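Local atomic coordinates of kinesin-like protein KAR3 (Saccharomyces cerevisiae, PDB entry 1F9V), a protein that probably works as a kinesin motor, turning over ATP in its P-loop motor domain to drive movement along microtubules. Residues S272-G275 and D276-A280; S296-T299 and Y300-Y304. The protein carries 2 engineered substitutions. One frame throughout, in Å; residues are numbered along the deposited sequence.

Interaction 1: S272-G275 and D276-A280; sequences SCLG and DVIHA
With its OG anti to the backbone N (chi1 168°), S272 holds its hydroxyl out from the helix, while D276, one turn on, folds its carboxylate back toward it by setting CG anti to its own carbonyl carbon (chi1 -73°). The two polar ends stay 3.8 Å apart from S272 OG to D276 OD2, and a water closes the interval. It lies 2.6 Å from S272 OG and donates to D276 OD2 at 2.5 Å. The carboxylate has a second and charged partner, since D276 OD1 forms a salt bridge with K337 of helix 325-338, whose backbone oxygen also receives H279 ND1. With an alanine in place of the aspartate, K337 would probably lose this counter-charge and the bridging water one of its acceptors, easing the tie to helix 325-338. The buried side is carried by apolar groups. C273 SG lies 4.1 Å from V277 CG2, a modest contact that suits a compact, weakly polar thiol facing a branched side chain. L274 and I278 run side by side in the same direction, with L274 CD1 4.0 Å from I278 CG1. Between the same two residues, I278 N bonds to L274 O at 2.9 Å in an almost straight line (176°). G275 offers only backbone here, its carbonyl accepting H279 N. Such i to i+4 pairing, polar on one side and apolar on the other, is that of an amphipathic helix, here helix 258-281, which corresponds to the switch II helix of the kinesin motor domain.

Interaction 2: S296-T299 and Y300-Y304; sequences SKLT and YLLQY
The first turns of helix 297-306 form this contact, beginning at S296, which occupies the N-cap position. S296 O takes the backbone N of Y300 at 3.0 Å, and Y300 CB also rests 3.2 Å from that same S296 O. Serine suits the start of a helix because its short hydroxyl can turn back over the first turn: S296 OG lies 2.7 Å from T299 OG1. T299 meets it with OG1 held between the backbone N and the carbonyl carbon (chi1 54°). T299 OG1 is also hydrogen-bonded to F293 O, in the loop that leads into the helix, so the threonine hydroxyl ties the preceding chain to the first turn. Elsewhere on the helix, L298 and L302 cross at a slant. L302 holds CG anti to its carbonyl carbon (chi1 -55°) and sends CD1 back to 3.6 Å from L298 CD1, two methyl groups of buried leucines in direct contact. The backbone bond between these residues is clearly bent, with L302 N 3.1 Å from L298 O and an N-H...O angle of 150°. Beyond it the pattern slackens, for Q303 N approaches T299 O at an angle too poor for a bond. The ring of Y300 leads away from the 296-299 segment and meets H169 of strand 167-170 edge-to-face, a tyrosine being long enough to span to that strand. A serine at the N-cap position followed by i to i+4 leucine packing starts helix 297-306, which corresponds to the helix after the switch II helix in the kinesin motor domain.

In the fold
Interaction 1 comes first along the chain, near the end of helix 258-281, and interaction 2 follows at the start of helix 297-306, the next helix. Their centres are 11 Å apart, on the same side of the chain's centre, and they touch directly. C273 SG packs 3.6 Å from T299 OG1 and likewise against S296, while T299 CG2 lies 3.9 Å from V277 CG2, so the N-terminal start of the second helix is set against the apolar side of the first. Consecutive helices packed in this way resemble the switch II cluster of kinesins, which in relatives faces the microtubule and probably relays changes from the nucleotide site.

Interaction 1: S272-G275 and D276-A280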
ATOM      1  N   SER A 272      10.227  -8.958   3.618  1.00  8.43           N
ATOM      2  CA  SER A 272      11.056  -8.799   4.803  1.00 10.23           C
ATOM      3  C   SER A 272      11.810  -7.469   4.733  1.00  9.85           C
ATOM      4  O   SER A 272      11.868  -6.710   5.705  1.00  9.36           O
ATOM      5  CB  SER A 272      12.060  -9.943   4.894  1.00 11.52           C
ATOM      6  OG  SER A 272      13.038  -9.660   5.875  1.00 19.34           O
ATOM      7  N   CYS A 273      12.384  -7.195   3.564  1.00  9.35           N
ATOM      8  CA  CYS A 273      13.137  -5.969   3.355  1.00  8.24           C
ATOM      9  C   CYS A 273      12.230  -4.746   3.504  1.00  6.81           C
ATOM     10  O   CYS A 273      12.604  -3.760   4.132  1.00  7.70           O
ATOM     11  CB  CYS A 273      13.781  -5.976   1.962  1.00  9.36           C
ATOM     12  SG  CYS A 273      14.674  -4.454   1.578  1.00 12.04           S
ATOM     13  N   LEU A 274      11.038  -4.809   2.921  1.00  6.54           N
ATOM     14  CA  LEU A 274      10.106  -3.689   3.022  1.00  6.42           C
ATOM     15  C   LEU A 274       9.815  -3.382   4.489  1.00  6.11           C
ATOM     16  O   LEU A 274       9.853  -2.229   4.911  1.00  7.10           O
ATOM     17  CB  LEU A 274       8.803  -4.014   2.287  1.00  7.21           C
ATOM     18  CG  LEU A 274       7.703  -2.948   2.377  1.00  6.87           C
ATOM     19  CD1 LEU A 274       8.171  -1.655   1.718  1.00  9.32           C
ATOM     20  CD2 LEU A 274       6.445  -3.463   1.709  1.00  8.44           C
ATOM     21  N   GLY A 275       9.539  -4.425   5.269  1.00  7.15           N
ATOM     22  CA  GLY A 275       9.258  -4.229   6.679  1.00  7.73           C
ATOM     23  C   GLY A 275      10.440  -3.607   7.398  1.00  8.67           C
ATOM     24  O   GLY A 275      10.276  -2.701   8.223  1.00  8.23           O
ATOM     25  N   ASP A 276      11.641  -4.091   7.088  1.00  9.05           N
ATOM     26  CA  ASP A 276      12.846  -3.570   7.717  1.00  9.45           C
ATOM     27  C   ASP A 276      13.053  -2.098   7.376  1.00  7.70           C
ATOM     28  O   ASP A 276      13.406  -1.294   8.239  1.00  8.39           O
ATOM     29  CB  ASP A 276      14.071  -4.374   7.275  1.00 10.38           C
ATOM     30  CG  ASP A 276      14.126  -5.747   7.907  1.00 12.14           C
ATOM     31  OD1 ASP A 276      13.535  -5.936   8.989  1.00 14.90           O
ATOM     32  OD2 ASP A 276      14.765  -6.640   7.321  1.00 15.48           O
ATOM     33  N   VAL A 277      12.835  -1.749   6.114  1.00  7.13           N
ATOM     34  CA  VAL A 277      13.008  -0.369   5.669  1.00  7.76           C
ATOM     35  C   VAL A 277      12.000   0.572   6.339  1.00  7.22           C
ATOM     36  O   VAL A 277      12.377   1.607   6.884  1.00  8.55           O
ATOM     37  CB  VAL A 277      12.887  -0.273   4.114  1.00  8.16           C
ATOM     38  CG1 VAL A 277      12.729   1.174   3.672  1.00  8.06           C
ATOM     39  CG2 VAL A 277      14.125  -0.881   3.464  1.00  8.61           C
ATOM     40  N   ILE A 278      10.718   0.215   6.307  1.00  7.82           N
ATOM     41  CA  ILE A 278       9.694   1.067   6.918  1.00  6.34           C
ATOM     42  C   ILE A 278       9.908   1.179   8.427  1.00  7.38           C
ATOM     43  O   ILE A 278       9.759   2.255   9.003  1.00  8.72           O
ATOM     44  CB  ILE A 278       8.261   0.532   6.644  1.00  8.29           C
ATOM     45  CG1 ILE A 278       8.025   0.383   5.133  1.00  9.62           C
ATOM     46  CG2 ILE A 278       7.226   1.485   7.242  1.00  8.50           C
ATOM     47  CD1 ILE A 278       8.203   1.649   4.344  1.00 10.74           C
ATOM     48  N   HIS A 279      10.268   0.074   9.072  1.00  8.54           N
ATOM     49  CA  HIS A 279      10.502   0.114  10.509  1.00  9.28           C
ATOM     50  C   HIS A 279      11.652   1.077  10.822  1.00 10.09           C
ATOM     51  O   HIS A 279      11.558   1.905  11.730  1.00 10.33           O
ATOM     52  CB  HIS A 279      10.841  -1.283  11.044  1.00 10.41           C
ATOM     53  CG  HIS A 279      11.238  -1.293  12.490  1.00 11.24           C
ATOM     54  ND1 HIS A 279      10.321  -1.404  13.512  1.00 12.96           N
ATOM     55  CD2 HIS A 279      12.450  -1.172  13.082  1.00 11.25           C
ATOM     56  CE1 HIS A 279      10.951  -1.351  14.672  1.00 13.61           C
ATOM     57  NE2 HIS A 279      12.242  -1.211  14.440  1.00 13.83           N
ATOM     58  N   ALA A 280      12.738   0.967  10.066  1.00  9.60           N
ATOM     59  CA  ALA A 280      13.887   1.828  10.291  1.00 11.31           C
ATOM     60  C   ALA A 280      13.531   3.297  10.072  1.00  9.80           C
ATOM     61  O   ALA A 280      13.947   4.162  10.841  1.00 10.44           O
ATOM     62  CB  ALA A 280      15.036   1.414   9.367  1.00 11.53           C
TER
HETATM   63  O   HOH W   1      15.068  -8.186   5.339  1.00 27.16           O

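Interaction 2: S296-T299 and Y300-Y304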
ATOM      1  N   SER A 296      16.220  -4.681  -2.072  1.00 11.12           N
ATOM      2  CA  SER A 296      15.086  -5.203  -2.821  1.00 11.27           C
ATOM      3  C   SER A 296      14.723  -4.227  -3.936  1.00 10.45           C
ATOM      4  O   SER A 296      14.977  -3.024  -3.836  1.00  9.17           O
ATOM      5  CB  SER A 296      13.879  -5.458  -1.905  1.00 10.43           C
ATOM      6  OG  SER A 296      13.126  -4.281  -1.687  1.00  9.92           O
ATOM      7  N   LYS A 297      14.143  -4.755  -5.002  1.00 10.63           N
ATOM      8  CA  LYS A 297      13.774  -3.934  -6.143  1.00 10.05           C
ATOM      9  C   LYS A 297      12.725  -2.891  -5.764  1.00 10.07           C
ATOM     10  O   LYS A 297      12.840  -1.729  -6.136  1.00 10.01           O
ATOM     11  CB  LYS A 297      13.250  -4.822  -7.276  1.00 11.27           C
ATOM     12  CG  LYS A 297      13.030  -4.098  -8.585  1.00 13.92           C
ATOM     13  CD  LYS A 297      14.338  -3.551  -9.138  1.00 15.77           C
ATOM     14  CE  LYS A 297      14.884  -4.455 -10.217  1.00 19.26           C
ATOM     15  NZ  LYS A 297      15.985  -3.803 -10.977  1.00 20.25           N
ATOM     16  N   LEU A 298      11.712  -3.301  -5.008  1.00  8.32           N
ATOM     17  CA  LEU A 298      10.649  -2.383  -4.609  1.00  8.72           C
ATOM     18  C   LEU A 298      11.120  -1.207  -3.766  1.00  7.88           C
ATOM     19  O   LEU A 298      10.758  -0.068  -4.045  1.00  8.17           O
ATOM     20  CB  LEU A 298       9.557  -3.131  -3.840  1.00  9.71           C
ATOM     21  CG  LEU A 298       8.368  -2.271  -3.387  1.00 10.79           C
ATOM     22  CD1 LEU A 298       7.536  -1.842  -4.590  1.00 11.26           C
ATOM     23  CD2 LEU A 298       7.517  -3.073  -2.402  1.00 12.14           C
ATOM     24  N   THR A 299      11.911  -1.474  -2.729  1.00  7.62           N
ATOM     25  CA  THR A 299      12.384  -0.398  -1.870  1.00  8.06           C
ATOM     26  C   THR A 299      13.394   0.489  -2.595  1.00  8.33           C
ATOM     27  O   THR A 299      13.448   1.695  -2.361  1.00  8.03           O
ATOM     28  CB  THR A 299      13.012  -0.933  -0.545  1.00  7.12           C
ATOM     29  OG1 THR A 299      14.038  -1.894  -0.835  1.00  8.18           O
ATOM     30  CG2 THR A 299      11.938  -1.594   0.324  1.00  8.03           C
ATOM     31  N   TYR A 300      14.189  -0.111  -3.478  1.00  7.81           N
ATOM     32  CA  TYR A 300      15.172   0.665  -4.225  1.00  8.57           C
ATOM     33  C   TYR A 300      14.448   1.605  -5.185  1.00  8.72           C
ATOM     34  O   TYR A 300      14.771   2.788  -5.283  1.00  8.46           O
ATOM     35  CB  TYR A 300      16.097  -0.269  -4.996  1.00  9.37           C
ATOM     36  CG  TYR A 300      17.179   0.465  -5.742  1.00 11.57           C
ATOM     37  CD1 TYR A 300      18.016   1.369  -5.088  1.00 12.21           C
ATOM     38  CD2 TYR A 300      17.347   0.281  -7.111  1.00 11.90           C
ATOM     39  CE1 TYR A 300      18.998   2.086  -5.795  1.00 14.09           C
ATOM     40  CE2 TYR A 300      18.316   0.986  -7.821  1.00 13.94           C
ATOM     41  CZ  TYR A 300      19.133   1.882  -7.159  1.00 12.79           C
ATOM     42  OH  TYR A 300      20.063   2.600  -7.876  1.00 17.93           O
ATOM     43  N   LEU A 301      13.450   1.077  -5.880  1.00  8.35           N
ATOM     44  CA  LEU A 301      12.680   1.875  -6.820  1.00  8.15           C
ATOM     45  C   LEU A 301      11.991   3.051  -6.136  1.00  8.89           C
ATOM     46  O   LEU A 301      11.961   4.163  -6.668  1.00  9.10           O
ATOM     47  CB  LEU A 301      11.614   1.008  -7.495  1.00  9.31           C
ATOM     48  CG  LEU A 301      10.551   1.758  -8.312  1.00  9.85           C
ATOM     49  CD1 LEU A 301      11.187   2.314  -9.574  1.00 10.75           C
ATOM     50  CD2 LEU A 301       9.404   0.828  -8.678  1.00 10.48           C
ATOM     51  N   LEU A 302      11.456   2.811  -4.943  1.00  7.43           N
ATOM     52  CA  LEU A 302      10.701   3.832  -4.217  1.00  7.10           C
ATOM     53  C   LEU A 302      11.428   4.667  -3.175  1.00  7.95           C
ATOM     54  O   LEU A 302      10.795   5.440  -2.462  1.00  8.62           O
ATOM     55  CB  LEU A 302       9.491   3.169  -3.541  1.00  7.76           C
ATOM     56  CG  LEU A 302       8.556   2.388  -4.463  1.00  9.53           C
ATOM     57  CD1 LEU A 302       7.480   1.668  -3.631  1.00 11.13           C
ATOM     58  CD2 LEU A 302       7.919   3.354  -5.464  1.00 11.67           C
ATOM     59  N   GLN A 303      12.744   4.537  -3.082  1.00  8.17           N
ATOM     60  CA  GLN A 303      13.497   5.267  -2.075  1.00  8.40           C
ATOM     61  C   GLN A 303      13.205   6.762  -1.921  1.00  8.56           C
ATOM     62  O   GLN A 303      13.124   7.254  -0.801  1.00  8.83           O
ATOM     63  CB  GLN A 303      15.000   5.048  -2.283  1.00 10.60           C
ATOM     64  CG  GLN A 303      15.580   5.730  -3.507  1.00 12.06           C
ATOM     65  CD  GLN A 303      17.068   5.467  -3.649  1.00 16.83           C
ATOM     66  OE1 GLN A 303      17.775   6.174  -4.380  1.00 18.93           O
ATOM     67  NE2 GLN A 303      17.554   4.448  -2.950  1.00 14.46           N
ATOM     68  N   TYR A 304      13.048   7.491  -3.026  1.00  9.31           N
ATOM     69  CA  TYR A 304      12.773   8.925  -2.928  1.00  9.90           C
ATOM     70  C   TYR A 304      11.346   9.233  -2.448  1.00  9.21           C
ATOM     71  O   TYR A 304      11.070  10.339  -1.980  1.00  9.62           O
ATOM     72  CB  TYR A 304      13.017   9.613  -4.277  1.00 12.28           C
ATOM     73  CG  TYR A 304      14.476   9.722  -4.661  1.00 15.09           C
ATOM     74  CD1 TYR A 304      15.465   9.895  -3.689  1.00 16.60           C
ATOM     75  CD2 TYR A 304      14.869   9.655  -5.999  1.00 15.30           C
ATOM     76  CE1 TYR A 304      16.816   9.999  -4.043  1.00 18.86           C
ATOM     77  CE2 TYR A 304      16.212   9.759  -6.365  1.00 19.05           C
ATOM     78  CZ  TYR A 304      17.180   9.931  -5.383  1.00 18.99           C
ATOM     79  OH  TYR A 304      18.506  10.040  -5.741  1.00 20.78           O
TER